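Local coordinates for sensor protein (Shewanella oneidensis, PDB 3LIC) that probably senses an extracellular signal through its PDC-fold sensor region and passes it to its own histidine kinase part in a two-component system, at residues V61-N64 against R65-N69; V94-G98 against S99-Y103; Y113-G116 against N117-W120; F137-G140 against A141-L145; D170-P173 against E174-G177. All coordinates share one frame; numbering follows the deposited sequence.

Contact 1 of 5, residues V61-N64 against R65-N69; sequences VLTN and RIQRN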
loop_
_atom_site.group_PDB
_atom_site.type_symbol
_atom_site.label_atom_id
_atom_site.label_comp_id
_atom_site.label_asym_id
_atom_site.label_seq_id
_atom_site.Cartn_x
_atom_site.Cartn_y
_atom_site.Cartn_z
ATOM N N VAL A 61 -17.153 -2.043 -15.973
ATOM C CA VAL A 61 -15.849 -1.296 -15.991
ATOM C C VAL A 61 -14.804 -1.801 -14.950
ATOM O O VAL A 61 -13.634 -2.148 -15.319
ATOM C CB VAL A 61 -16.048 0.256 -15.802
ATOM C CG1 VAL A 61 -14.659 0.975 -15.660
ATOM C CG2 VAL A 61 -16.790 0.814 -16.981
ATOM N N LEU A 62 -15.222 -1.853 -13.683
ATOM C CA LEU A 62 -14.308 -2.192 -12.616
ATOM C C LEU A 62 -13.865 -3.650 -12.666
ATOM O O LEU A 62 -12.704 -3.943 -12.338
ATOM C CB LEU A 62 -14.903 -1.910 -11.229
ATOM C CG LEU A 62 -15.233 -0.456 -10.926
ATOM C CD1 LEU A 62 -16.021 -0.295 -9.659
ATOM C CD2 LEU A 62 -13.932 0.321 -10.830
ATOM N N THR A 63 -14.785 -4.571 -13.018
ATOM C CA THR A 63 -14.366 -5.989 -13.204
ATOM C C THR A 63 -13.281 -6.180 -14.233
ATOM O O THR A 63 -12.253 -6.851 -13.958
ATOM C CB THR A 63 -15.544 -6.922 -13.590
ATOM O OG1 THR A 63 -16.502 -6.803 -12.566
ATOM C CG2 THR A 63 -15.083 -8.419 -13.650
ATOM N N ASN A 64 -13.512 -5.605 -15.413
ATOM C CA ASN A 64 -12.529 -5.701 -16.507
ATOM C C ASN A 64 -11.178 -5.109 -16.118
ATOM O O ASN A 64 -10.097 -5.635 -16.447
ATOM C CB ASN A 64 -13.065 -4.946 -17.730
ATOM C CG ASN A 64 -14.258 -5.619 -18.342
ATOM O OD1 ASN A 64 -14.555 -6.749 -17.993
ATOM N ND2 ASN A 64 -14.962 -4.931 -19.253
ATOM N N ARG A 65 -11.227 -3.997 -15.399
ATOM C CA ARG A 65 -9.979 -3.334 -14.960
ATOM C C ARG A 65 -9.241 -4.171 -13.951
ATOM O O ARG A 65 -8.007 -4.266 -13.997
ATOM C CB ARG A 65 -10.314 -1.891 -14.476
ATOM C CG ARG A 65 -9.683 -1.449 -13.155
ATOM C CD ARG A 65 -9.991 0.124 -12.852
ATOM N NE ARG A 65 -9.045 0.744 -11.947
ATOM C CZ ARG A 65 -8.195 1.648 -12.373
ATOM N NH1 ARG A 65 -8.260 2.005 -13.650
ATOM N NH2 ARG A 65 -7.291 2.178 -11.562
ATOM N N ILE A 66 -9.926 -4.790 -13.000
ATOM C CA ILE A 66 -9.201 -5.628 -12.041
ATOM C C ILE A 66 -8.733 -6.916 -12.763
ATOM O O ILE A 66 -7.586 -7.395 -12.623
ATOM C CB ILE A 66 -10.174 -5.911 -10.812
ATOM C CG1 ILE A 66 -10.255 -4.602 -10.011
ATOM C CG2 ILE A 66 -9.727 -7.073 -9.888
ATOM C CD1 ILE A 66 -8.823 -4.096 -9.631
ATOM N N GLN A 67 -9.637 -7.474 -13.567
ATOM C CA GLN A 67 -9.318 -8.667 -14.328
ATOM C C GLN A 67 -8.082 -8.452 -15.226
ATOM O O GLN A 67 -7.205 -9.308 -15.328
ATOM C CB GLN A 67 -10.539 -9.048 -15.161
ATOM C CG GLN A 67 -10.566 -10.494 -15.588
ATOM C CD GLN A 67 -12.011 -10.980 -15.887
ATOM O OE1 GLN A 67 -12.299 -12.160 -15.779
ATOM N NE2 GLN A 67 -12.893 -10.072 -16.262
ATOM N N ARG A 68 -7.983 -7.275 -15.820
ATOM C CA ARG A 68 -6.831 -6.966 -16.678
ATOM C C ARG A 68 -5.541 -6.520 -15.977
ATOM O O ARG A 68 -4.492 -6.481 -16.613
ATOM C CB ARG A 68 -7.265 -5.999 -17.814
ATOM C CG ARG A 68 -8.416 -6.695 -18.602
ATOM C CD ARG A 68 -8.644 -6.310 -20.058
ATOM N NE ARG A 68 -9.687 -5.302 -20.142
ATOM C CZ ARG A 68 -10.831 -5.380 -20.827
ATOM N NH1 ARG A 68 -11.669 -4.344 -20.783
ATOM N NH2 ARG A 68 -11.134 -6.443 -21.556
ATOM N N ASN A 69 -5.606 -6.184 -14.686
ATOM C CA ASN A 69 -4.407 -5.808 -13.930
ATOM C C ASN A 69 -4.199 -6.711 -12.757
ATOM O O ASN A 69 -4.723 -6.447 -11.683
ATOM C CB ASN A 69 -4.482 -4.351 -13.478
ATOM C CG ASN A 69 -4.585 -3.405 -14.652
ATOM O OD1 ASN A 69 -5.665 -2.961 -15.046
ATOM N ND2 ASN A 69 -3.478 -3.123 -15.237
#

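Contact 2 of 5, residues V94-G98 against S99-Y103; sequences VYRSG and SGFNY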
loop_
_atom_site.group_PDB
_atom_site.type_symbol
_atom_site.label_atom_id
_atom_site.label_comp_id
_atom_site.label_asym_id
_atom_site.label_seq_id
_atom_site.Cartn_x
_atom_site.Cartn_y
_atom_site.Cartn_z
ATOM N N VAL A 94 -15.252 -3.529 -6.998
ATOM C CA VAL A 94 -14.951 -4.924 -7.348
ATOM C C VAL A 94 -13.588 -5.348 -6.760
ATOM O O VAL A 94 -12.642 -4.556 -6.739
ATOM C CB VAL A 94 -14.978 -5.155 -8.899
ATOM C CG1 VAL A 94 -14.463 -6.567 -9.272
ATOM C CG2 VAL A 94 -16.373 -4.889 -9.487
ATOM N N TYR A 95 -13.462 -6.587 -6.289
ATOM C CA TYR A 95 -12.191 -7.032 -5.669
ATOM C C TYR A 95 -11.972 -8.501 -6.041
ATOM O O TYR A 95 -12.931 -9.188 -6.441
ATOM C CB TYR A 95 -12.143 -6.793 -4.129
ATOM C CG TYR A 95 -13.097 -7.652 -3.285
ATOM C CD1 TYR A 95 -12.687 -8.869 -2.710
ATOM C CD2 TYR A 95 -14.422 -7.231 -3.073
ATOM C CE1 TYR A 95 -13.629 -9.695 -1.916
ATOM C CE2 TYR A 95 -15.330 -7.974 -2.294
ATOM C CZ TYR A 95 -14.933 -9.197 -1.717
ATOM O OH TYR A 95 -15.906 -9.869 -0.970
ATOM N N ARG A 96 -10.704 -8.944 -6.025
ATOM C CA ARG A 96 -10.426 -10.355 -6.337
ATOM C C ARG A 96 -10.571 -11.264 -5.092
ATOM O O ARG A 96 -10.051 -10.959 -4.038
ATOM C CB ARG A 96 -9.146 -10.570 -7.186
ATOM C CG ARG A 96 -7.838 -10.822 -6.491
ATOM C CD ARG A 96 -6.633 -10.211 -7.333
ATOM N NE ARG A 96 -6.785 -10.589 -8.727
ATOM C CZ ARG A 96 -6.592 -9.832 -9.803
ATOM N NH1 ARG A 96 -6.205 -8.587 -9.749
ATOM N NH2 ARG A 96 -6.782 -10.379 -10.977
ATOM N N SER A 97 -11.368 -12.317 -5.226
ATOM C CA SER A 97 -11.604 -13.285 -4.137
ATOM C C SER A 97 -10.732 -14.448 -4.593
ATOM O O SER A 97 -10.119 -14.385 -5.668
ATOM C CB SER A 97 -13.058 -13.706 -4.122
ATOM O OG SER A 97 -13.330 -14.473 -5.326
ATOM N N GLY A 98 -10.592 -15.493 -3.807
ATOM C CA GLY A 98 -9.760 -16.546 -4.292
ATOM C C GLY A 98 -10.378 -17.269 -5.484
ATOM O O GLY A 98 -9.760 -18.157 -6.053
ATOM N N SER A 99 -11.582 -16.897 -5.917
ATOM C CA SER A 99 -12.220 -17.751 -6.957
ATOM C C SER A 99 -12.872 -16.956 -8.109
ATOM O O SER A 99 -13.392 -17.507 -9.100
ATOM C CB SER A 99 -13.197 -18.746 -6.299
ATOM O OG SER A 99 -14.398 -18.062 -5.958
ATOM N N GLY A 100 -12.798 -15.639 -7.993
ATOM C CA GLY A 100 -13.527 -14.778 -8.886
ATOM C C GLY A 100 -13.273 -13.344 -8.519
ATOM O O GLY A 100 -12.182 -12.979 -8.007
ATOM N N PHE A 101 -14.316 -12.554 -8.762
ATOM C CA PHE A 101 -14.333 -11.151 -8.562
ATOM C C PHE A 101 -15.665 -10.913 -7.936
ATOM O O PHE A 101 -16.712 -11.354 -8.450
ATOM C CB PHE A 101 -14.178 -10.432 -9.917
ATOM C CG PHE A 101 -12.945 -10.840 -10.625
ATOM C CD1 PHE A 101 -11.720 -10.321 -10.254
ATOM C CD2 PHE A 101 -12.989 -11.822 -11.613
ATOM C CE1 PHE A 101 -10.557 -10.724 -10.901
ATOM C CE2 PHE A 101 -11.779 -12.283 -12.257
ATOM C CZ PHE A 101 -10.575 -11.741 -11.885
ATOM N N ASN A 102 -15.629 -10.287 -6.774
ATOM C CA ASN A 102 -16.838 -10.035 -6.012
ATOM C C ASN A 102 -17.183 -8.616 -6.259
ATOM O O ASN A 102 -16.299 -7.822 -6.490
ATOM C CB ASN A 102 -16.554 -10.229 -4.509
ATOM C CG ASN A 102 -16.435 -11.749 -4.152
ATOM O OD1 ASN A 102 -16.672 -12.610 -5.020
ATOM N ND2 ASN A 102 -16.096 -12.068 -2.911
ATOM N N TYR A 103 -18.447 -8.274 -6.150
ATOM C CA TYR A 103 -18.883 -6.936 -6.313
ATOM C C TYR A 103 -19.783 -6.513 -5.115
ATOM O O TYR A 103 -20.583 -7.337 -4.595
ATOM C CB TYR A 103 -19.662 -6.798 -7.601
ATOM C CG TYR A 103 -20.448 -5.490 -7.603
ATOM C CD1 TYR A 103 -19.857 -4.292 -8.018
ATOM C CD2 TYR A 103 -21.782 -5.447 -7.157
ATOM C CE1 TYR A 103 -20.567 -3.060 -7.974
ATOM C CE2 TYR A 103 -22.507 -4.231 -7.168
ATOM C CZ TYR A 103 -21.867 -3.042 -7.588
ATOM O OH TYR A 103 -22.575 -1.848 -7.544
#

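Contact 3 of 5, residues Y113-G116 against N117-W120; sequences YTDG and NWDW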
loop_
_atom_site.group_PDB
_atom_site.type_symbol
_atom_site.label_atom_id
_atom_site.label_comp_id
_atom_site.label_asym_id
_atom_site.label_seq_id
_atom_site.Cartn_x
_atom_site.Cartn_y
_atom_site.Cartn_z
ATOM N N TYR A 113 -18.701 5.184 3.802
ATOM C CA TYR A 113 -17.322 5.535 3.486
ATOM C C TYR A 113 -17.040 6.991 3.870
ATOM O O TYR A 113 -15.886 7.396 3.958
ATOM C CB TYR A 113 -16.984 5.212 2.006
ATOM C CG TYR A 113 -18.003 5.738 1.030
ATOM C CD1 TYR A 113 -17.888 7.036 0.531
ATOM C CD2 TYR A 113 -19.072 4.944 0.587
ATOM C CE1 TYR A 113 -18.772 7.536 -0.316
ATOM C CE2 TYR A 113 -19.989 5.464 -0.275
ATOM C CZ TYR A 113 -19.844 6.753 -0.718
ATOM O OH TYR A 113 -20.719 7.315 -1.634
ATOM N N THR A 114 -18.099 7.781 4.104
ATOM C CA THR A 114 -17.948 9.204 4.420
ATOM C C THR A 114 -17.930 9.553 5.912
ATOM O O THR A 114 -17.843 10.703 6.223
ATOM C CB THR A 114 -19.141 10.017 3.836
ATOM O OG1 THR A 114 -20.348 9.746 4.600
ATOM C CG2 THR A 114 -19.368 9.675 2.358
ATOM N N ASP A 115 -18.008 8.591 6.831
ATOM C CA ASP A 115 -18.231 8.892 8.261
ATOM C C ASP A 115 -16.966 9.351 9.052
ATOM O O ASP A 115 -17.031 9.585 10.259
ATOM C CB ASP A 115 -18.835 7.683 8.972
ATOM C CG ASP A 115 -17.874 6.488 9.032
ATOM O OD1 ASP A 115 -16.709 6.535 8.523
ATOM O OD2 ASP A 115 -18.281 5.459 9.564
ATOM N N GLY A 116 -15.832 9.453 8.367
ATOM C CA GLY A 116 -14.595 9.866 8.996
ATOM C C GLY A 116 -13.626 8.752 9.346
ATOM O O GLY A 116 -12.489 9.040 9.731
ATOM N N ASN A 117 -14.056 7.493 9.223
ATOM C CA ASN A 117 -13.205 6.406 9.603
ATOM C C ASN A 117 -12.438 5.908 8.445
ATOM O O ASN A 117 -11.642 4.997 8.583
ATOM C CB ASN A 117 -14.021 5.258 10.202
ATOM C CG ASN A 117 -14.583 5.624 11.566
ATOM O OD1 ASN A 117 -15.800 5.645 11.745
ATOM N ND2 ASN A 117 -13.693 5.948 12.529
ATOM N N TRP A 118 -12.675 6.497 7.281
ATOM C CA TRP A 118 -12.122 5.952 6.067
ATOM C C TRP A 118 -11.184 6.974 5.361
ATOM O O TRP A 118 -11.649 7.813 4.582
ATOM C CB TRP A 118 -13.279 5.426 5.177
ATOM C CG TRP A 118 -14.075 4.299 5.920
ATOM C CD1 TRP A 118 -15.238 4.430 6.620
ATOM C CD2 TRP A 118 -13.695 2.918 6.026
ATOM N NE1 TRP A 118 -15.633 3.182 7.191
ATOM C CE2 TRP A 118 -14.666 2.260 6.866
ATOM C CE3 TRP A 118 -12.577 2.202 5.613
ATOM C CZ2 TRP A 118 -14.583 0.899 7.182
ATOM C CZ3 TRP A 118 -12.492 0.839 5.906
ATOM C CH2 TRP A 118 -13.524 0.190 6.661
ATOM N N ASP A 119 -9.869 6.863 5.641
ATOM C CA ASP A 119 -8.819 7.696 5.015
ATOM C C ASP A 119 -9.030 7.857 3.545
ATOM O O ASP A 119 -9.006 8.989 3.000
ATOM C CB ASP A 119 -7.442 7.006 5.158
ATOM C CG ASP A 119 -6.579 7.660 6.217
ATOM O OD1 ASP A 119 -7.193 8.462 6.986
ATOM O OD2 ASP A 119 -5.323 7.382 6.217
ATOM N N TRP A 120 -9.236 6.710 2.882
ATOM C CA TRP A 120 -9.307 6.721 1.424
ATOM C C TRP A 120 -10.369 7.625 0.817
ATOM O O TRP A 120 -10.275 7.983 -0.359
ATOM C CB TRP A 120 -9.443 5.296 0.874
ATOM C CG TRP A 120 -10.752 4.604 1.103
ATOM C CD1 TRP A 120 -11.023 3.585 2.037
ATOM C CD2 TRP A 120 -11.934 4.741 0.311
ATOM N NE1 TRP A 120 -12.300 3.135 1.885
ATOM C CE2 TRP A 120 -12.906 3.827 0.856
ATOM C CE3 TRP A 120 -12.278 5.544 -0.815
ATOM C CZ2 TRP A 120 -14.173 3.657 0.292
ATOM C CZ3 TRP A 120 -13.595 5.414 -1.369
ATOM C CH2 TRP A 120 -14.526 4.454 -0.817
HETATM O O HOH W 1 -14.426 8.277 6.067
HETATM O O HOH W 2 -17.995 3.003 9.093
#

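Contact 4 of 5, residues F137-G140 against A141-L145; sequences FDEG and AGNVL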
loop_
_atom_site.group_PDB
_atom_site.type_symbol
_atom_site.label_atom_id
_atom_site.label_comp_id
_atom_site.label_asym_id
_atom_site.label_seq_id
_atom_site.Cartn_x
_atom_site.Cartn_y
_atom_site.Cartn_z
ATOM N N PHE A 137 -7.587 -2.386 7.535
ATOM C CA PHE A 137 -8.285 -3.606 7.279
ATOM C C PHE A 137 -9.610 -3.192 6.631
ATOM O O PHE A 137 -10.376 -2.446 7.235
ATOM C CB PHE A 137 -8.645 -4.322 8.610
ATOM C CG PHE A 137 -9.382 -5.613 8.373
ATOM C CD1 PHE A 137 -8.847 -6.556 7.506
ATOM C CD2 PHE A 137 -10.605 -5.881 8.947
ATOM C CE1 PHE A 137 -9.524 -7.758 7.228
ATOM C CE2 PHE A 137 -11.291 -7.111 8.656
ATOM C CZ PHE A 137 -10.717 -8.036 7.817
ATOM N N ASP A 138 -9.916 -3.701 5.453
ATOM C CA ASP A 138 -11.093 -3.191 4.716
ATOM C C ASP A 138 -12.417 -3.858 5.089
ATOM O O ASP A 138 -13.111 -4.351 4.227
ATOM C CB ASP A 138 -10.853 -3.267 3.202
ATOM C CG ASP A 138 -11.850 -2.447 2.425
ATOM O OD1 ASP A 138 -12.392 -1.422 2.946
ATOM O OD2 ASP A 138 -12.115 -2.817 1.281
ATOM N N GLU A 139 -12.800 -3.780 6.362
ATOM C CA GLU A 139 -13.842 -4.600 6.927
ATOM C C GLU A 139 -15.168 -4.293 6.331
ATOM O O GLU A 139 -15.631 -3.136 6.376
ATOM C CB GLU A 139 -13.963 -4.342 8.420
ATOM C CG GLU A 139 -15.241 -4.971 8.988
ATOM C CD GLU A 139 -14.999 -5.592 10.334
ATOM O OE1 GLU A 139 -15.215 -4.882 11.347
ATOM O OE2 GLU A 139 -14.538 -6.757 10.407
ATOM N N GLY A 140 -15.831 -5.304 5.766
ATOM C CA GLY A 140 -17.169 -5.010 5.234
ATOM C C GLY A 140 -17.080 -4.863 3.732
ATOM O O GLY A 140 -18.083 -4.809 3.038
ATOM N N ALA A 141 -15.880 -4.857 3.193
ATOM C CA ALA A 141 -15.772 -4.711 1.754
ATOM C C ALA A 141 -14.733 -5.668 1.336
ATOM O O ALA A 141 -15.020 -6.837 1.203
ATOM C CB ALA A 141 -15.425 -3.282 1.325
ATOM N N GLY A 142 -13.520 -5.201 1.131
ATOM C CA GLY A 142 -12.452 -6.079 0.691
ATOM C C GLY A 142 -12.171 -7.112 1.756
ATOM O O GLY A 142 -11.789 -8.209 1.428
ATOM N N ASN A 143 -12.371 -6.769 3.036
ATOM C CA ASN A 143 -12.059 -7.690 4.136
ATOM C C ASN A 143 -10.628 -8.233 4.137
ATOM O O ASN A 143 -10.407 -9.383 4.475
ATOM C CB ASN A 143 -13.051 -8.868 4.148
ATOM C CG ASN A 143 -14.401 -8.444 4.652
ATOM O OD1 ASN A 143 -15.415 -8.859 4.131
ATOM N ND2 ASN A 143 -14.429 -7.565 5.629
ATOM N N VAL A 144 -9.671 -7.438 3.682
ATOM C CA VAL A 144 -8.320 -7.778 3.884
ATOM C C VAL A 144 -7.528 -6.520 4.227
ATOM O O VAL A 144 -8.036 -5.420 4.104
ATOM C CB VAL A 144 -7.723 -8.398 2.622
ATOM C CG1 VAL A 144 -8.512 -9.719 2.157
ATOM C CG2 VAL A 144 -7.682 -7.334 1.513
ATOM N N LEU A 145 -6.270 -6.704 4.620
ATOM C CA LEU A 145 -5.351 -5.616 4.940
ATOM C C LEU A 145 -4.785 -5.055 3.627
ATOM O O LEU A 145 -4.282 -5.815 2.783
ATOM C CB LEU A 145 -4.164 -6.162 5.764
ATOM C CG LEU A 145 -4.335 -6.334 7.258
ATOM C CD1 LEU A 145 -3.165 -7.140 7.921
ATOM C CD2 LEU A 145 -4.306 -4.932 7.844
#

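Contact 5 of 5, residues D170-P173 against E174-G177; sequences DRLP and EQLG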
loop_
_atom_site.group_PDB
_atom_site.type_symbol
_atom_site.label_atom_id
_atom_site.label_comp_id
_atom_site.label_asym_id
_atom_site.label_seq_id
_atom_site.Cartn_x
_atom_site.Cartn_y
_atom_site.Cartn_z
ATOM N N ASP A 170 -0.925 -8.682 1.853
ATOM C CA ASP A 170 -0.379 -10.066 1.791
ATOM C C ASP A 170 0.404 -10.345 0.514
ATOM O O ASP A 170 1.265 -11.229 0.476
ATOM C CB ASP A 170 -1.478 -11.148 1.966
ATOM C CG ASP A 170 -1.963 -11.245 3.439
ATOM O OD1 ASP A 170 -1.293 -10.677 4.369
ATOM O OD2 ASP A 170 -3.022 -11.879 3.677
ATOM N N ARG A 171 0.132 -9.593 -0.536
ATOM C CA ARG A 171 0.851 -9.853 -1.793
ATOM C C ARG A 171 2.192 -9.158 -1.971
ATOM O O ARG A 171 2.943 -9.498 -2.887
ATOM C CB ARG A 171 -0.041 -9.528 -2.976
ATOM C CG ARG A 171 -1.201 -10.462 -3.054
ATOM C CD ARG A 171 -2.019 -10.230 -4.309
ATOM N NE ARG A 171 -1.157 -10.550 -5.445
ATOM C CZ ARG A 171 -1.500 -10.320 -6.718
ATOM N NH1 ARG A 171 -2.689 -9.768 -6.995
ATOM N NH2 ARG A 171 -0.669 -10.643 -7.696
ATOM N N LEU A 172 2.469 -8.123 -1.176
ATOM C CA LEU A 172 3.680 -7.331 -1.406
ATOM C C LEU A 172 4.946 -8.151 -1.448
ATOM O O LEU A 172 5.793 -7.881 -2.284
ATOM C CB LEU A 172 3.857 -6.225 -0.358
ATOM C CG LEU A 172 2.822 -5.119 -0.418
ATOM C CD1 LEU A 172 3.036 -4.140 0.748
ATOM C CD2 LEU A 172 2.929 -4.418 -1.817
ATOM N N PRO A 173 5.132 -9.131 -0.545
ATOM C CA PRO A 173 6.398 -9.908 -0.559
ATOM C C PRO A 173 6.688 -10.610 -1.864
ATOM O O PRO A 173 7.801 -10.553 -2.406
ATOM C CB PRO A 173 6.141 -10.972 0.525
ATOM C CG PRO A 173 5.091 -10.277 1.509
ATOM C CD PRO A 173 4.187 -9.647 0.482
ATOM N N GLU A 174 5.683 -11.307 -2.389
ATOM C CA GLU A 174 5.829 -11.857 -3.710
ATOM C C GLU A 174 6.013 -10.786 -4.810
ATOM O O GLU A 174 6.822 -10.965 -5.735
ATOM C CB GLU A 174 4.618 -12.702 -4.042
ATOM C CG GLU A 174 4.632 -12.988 -5.534
ATOM C CD GLU A 174 3.547 -13.954 -5.940
ATOM O OE1 GLU A 174 2.471 -13.952 -5.270
ATOM O OE2 GLU A 174 3.772 -14.699 -6.942
ATOM N N GLN A 175 5.248 -9.683 -4.761
ATOM C CA GLN A 175 5.389 -8.711 -5.812
ATOM C C GLN A 175 6.793 -8.077 -5.743
ATOM O O GLN A 175 7.350 -7.669 -6.772
ATOM C CB GLN A 175 4.275 -7.649 -5.693
ATOM C CG GLN A 175 2.987 -8.130 -6.275
ATOM C CD GLN A 175 1.830 -7.329 -5.784
ATOM O OE1 GLN A 175 1.815 -6.899 -4.623
ATOM N NE2 GLN A 175 0.837 -7.109 -6.663
ATOM N N LEU A 176 7.362 -8.017 -4.529
ATOM C CA LEU A 176 8.688 -7.430 -4.253
ATOM C C LEU A 176 9.823 -8.451 -4.330
ATOM O O LEU A 176 10.975 -8.053 -4.530
ATOM C CB LEU A 176 8.727 -6.760 -2.881
ATOM C CG LEU A 176 8.330 -5.260 -2.907
ATOM C CD1 LEU A 176 7.079 -4.959 -3.826
ATOM C CD2 LEU A 176 8.181 -4.740 -1.453
ATOM N N GLY A 177 9.502 -9.741 -4.199
ATOM C CA GLY A 177 10.476 -10.804 -4.450
ATOM C C GLY A 177 11.329 -11.061 -3.207
ATOM O O GLY A 177 12.507 -11.264 -3.329
HETATM O O HOH W 3 3.222 -12.391 -1.202
#

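Contact 1 of 5, residues V61-N64 against R65-N69
Val61 O accepts from Arg65 N, the first of four successive i to i+4 backbone hydrogen bonds in the last turns of helix 55-68. Ile66 N gives to Leu62 O. Gln67 N reaches Thr63 O at 2.7 Å, nearly straight on to the carbonyl. Arg68 N meets Asn64 O at the same 2.7 Å but tilts 31° from the carbonyl plane.

The side-chain contacts are van der Waals. Arg68 bends at its third torsion (chi3 -96°) and runs beside Asn64. One guanidinium face lies over the Asn64 CB, with NH1 3.4 Å from that carbon. The amide of Asn64 and the guanidinium are turned 47° apart. Gln67 and Thr63 point the same way, and Gln67 NE2 lies 3.8 Å from Thr63 CG2. The Thr63 hydroxyl turns back to Lys59 O.

Leu62 and Ile66 pack against strand 74-79. Arg65 extends toward helix 2-46, where NH1 binds Asn35 O.

The helix is therefore two-sided. Backbone bonds hold its turns, Leu62 and Ile66 face the PDC sheet, and elsewhere Gln67 meets Thr63 through its amide nitrogen while Arg68 covers Asn64 CB with a guanidinium face, with no side-chain hydrogen bond between the segments.

Contact 2 of 5, residues V94-G98 against S99-Y103
Val94 meets Tyr103 and Phe101 on one face of the antiparallel hairpin formed by strands 92-96 and 101-105. Its CG2 lies at the edge of the Tyr103 ring, 3.8 Å from CD1. Its CG1 is 3.9 Å from Phe101 CB.

Tyr95 forms a hydrogen-bonded pair with Asn102. Their backbones exchange two bonds, Tyr95 N to Asn102 O and Asn102 N to Tyr95 O. On the other sheet face the Tyr95 ring swings over its partner, with CG between the backbone N and carbonyl carbon (chi1 68°). Asn102 CB sits over one ring face, 3.7 Å from the centroid, a CH-pi contact. Asn102 ND2 then gives a nearly straight bond of 2.9 Å to Tyr95 OH. That oxygen lies in the amide plane, while ring and amide planes stand 86° apart.

Arg96 runs beside Phe101. Its NH2 meets the ring at the edge, 3.8 Å from Phe101 CE1. Its NH1 binds Phe72 O and Asn69 O, which ties the hairpin to the end of helix 55-68.

Ser97 closes the turn. Its N binds Gly100 O, and its OG accepts from Ser99 N at 3.0 Å.

Val94, Phe101 and Tyr103 share their face with Arg96 and touch helix 55-68 there. On the other face the Tyr95-Asn102 pair couples a ring-face contact to a hydrogen bond, which fixes the amide's rotation.

Contact 3 of 5, residues Y113-G116 against N117-W120
Asp115 OD1 accepts from the backbone N of Asn117 at 2.9 Å, and the bond is nearly straight. The donor comes from above the carboxylate, 41° out of its plane. The same oxygen lies at the edge of the Trp118 ring, 3.2 Å from CD1. The carboxylate and indole are almost coplanar, 11° apart. Asp115 CG sits between its backbone N and carbonyl carbon (chi1 66°), which brings the acid over toward Asn117 and Trp118.

Tyr113 meets Trp120 by its CB, 3.6 Å from CZ2. The two rings are near parallel but slid apart, so they barely overlap.

The Asp115-Asn117 bond makes an Asx turn in the loop that leads into helix 119-122, with Trp118 at the N-cap position. Gly116 turns with positive phi, where a CB would jam against the preceding carbonyl oxygen.

Two waters bridge the turn. The first gives to Tyr113 O at 2.7 Å and accepts from Gly116 N and Trp118 N. The second bridges Asp115 OD2 and Trp118 NE1, lying in the indole plane, 3.0 Å from NE1.

Farther out, Tyr113 OH binds Phe79 O and Phe90 N, and its ring meets Trp121 edge-to-face. Tyr111 stacks on Trp118 and takes part in a hydrogen bond with Trp120 NE1. The Trp120 side chain also lies near a bound 1,2-ethanediol, probably from the crystallisation liquor.

Contact 4 of 5, residues F137-G140 against A141-L145
A type II beta turn from Asp138 to Ala141 lies in the connection between strands 131-137 and 145-153. Asp138 O accepts two backbone bonds, from Ala141 N at 3.0 Å and Asn143 N at 2.8 Å. The second donor stands well above the carbonyl plane, 56° out of it. Asp138 N in turn binds Val144 O at 2.9 Å.

The Asp138 side chain adds a fourth bond. CG is anti to the backbone N (chi1 -165°), which carries OD2 to Gly142 N at 2.8 Å. That N-H meets the carboxylate from above its plane. OD2 also lies 3.3 Å from Ala141 CB, while OD1 binds the hydroxyl of Tyr111. An alanine in place of Asp138 removes the carboxylate, and Gly142 N and the Tyr111 hydroxyl would probably each lose a partner, leaving the chain just after the turn, at Gly142, less firmly held.

Gly140 has a positive phi that would press a CB on the preceding carbonyl. The Phe137 ring reaches the returning chain, with CE1 3.3 Å from Asn143 O.

Phe137 and Leu145 pair where the two strands part. Asp138 and Ala141 pack on Tyr93 of strand 92-96, Asp138 touches Trp118, and Leu145 bonds through its backbone to Leu169.

Contact 5 of 5, residues D170-P173 against E174-G177
Arg171 and Gln175 meet one turn apart at the start of helix 172-176. Gln175 N binds Arg171 O at 3.0 Å, close to straight. The extended Gln175 side chain crosses Arg171 obliquely, with OE1 3.6 Å from Arg171 CB. Its NE2 stands 3.9 Å above the centre of one guanidinium face, and the two flat groups are 21° apart. Arg171 bends at chi3 (64°) to bring that face under the amide. Both ends are held elsewhere: Gln175 NE2 binds Asp71 OD1 and Arg171 NH1 binds Pro70 O. A leucine in place of Gln175 has no amide, so Asp71 would probably lose this donor and the guanidinium face its flat polar cover.

The tight side is the apolar one, where the buried Leu172, Pro173 and Leu176 pack inward. Leu176 N gives Leu172 O a helix bond of 2.7 Å.

The solvent side is looser. Glu174 extends outward, and its N is met by a water that also gives to Asp170 O. Gly177, with positive phi, is the C-prime residue of a Schellman motif ending the helix.

Leu172 and Leu176 pack on Leu28 and Leu25 of helix 2-46. Pro173 touches Phe194 of strand 192-194 and, with Leu176, Leu183 of strand 183-186.

Overall arrangement
The five contacts follow one another along the chain. None encloses or crosses another, and each is local. Contact 1 ends helix 55-68. Contact 2 closes the hairpin of strands 92-96 and 101-105 and touches contact 1. Contact 3 leads into helix 119-122, and contact 4 joins strands 131-137 and 145-153. Contact 4 touches contact 3 through Trp118 and contact 2 through Tyr95. Contacts 2 and 4 lie on the six-stranded sheet or its connections, with contacts 1 and 3 packed beside it. Contact 5 follows strand 161-168 and lies between this sheet and the five-stranded one. It meets contact 2 where Arg171 approaches Arg96. Contacts 3 and 5 lie farthest apart, about 27 Å between centres.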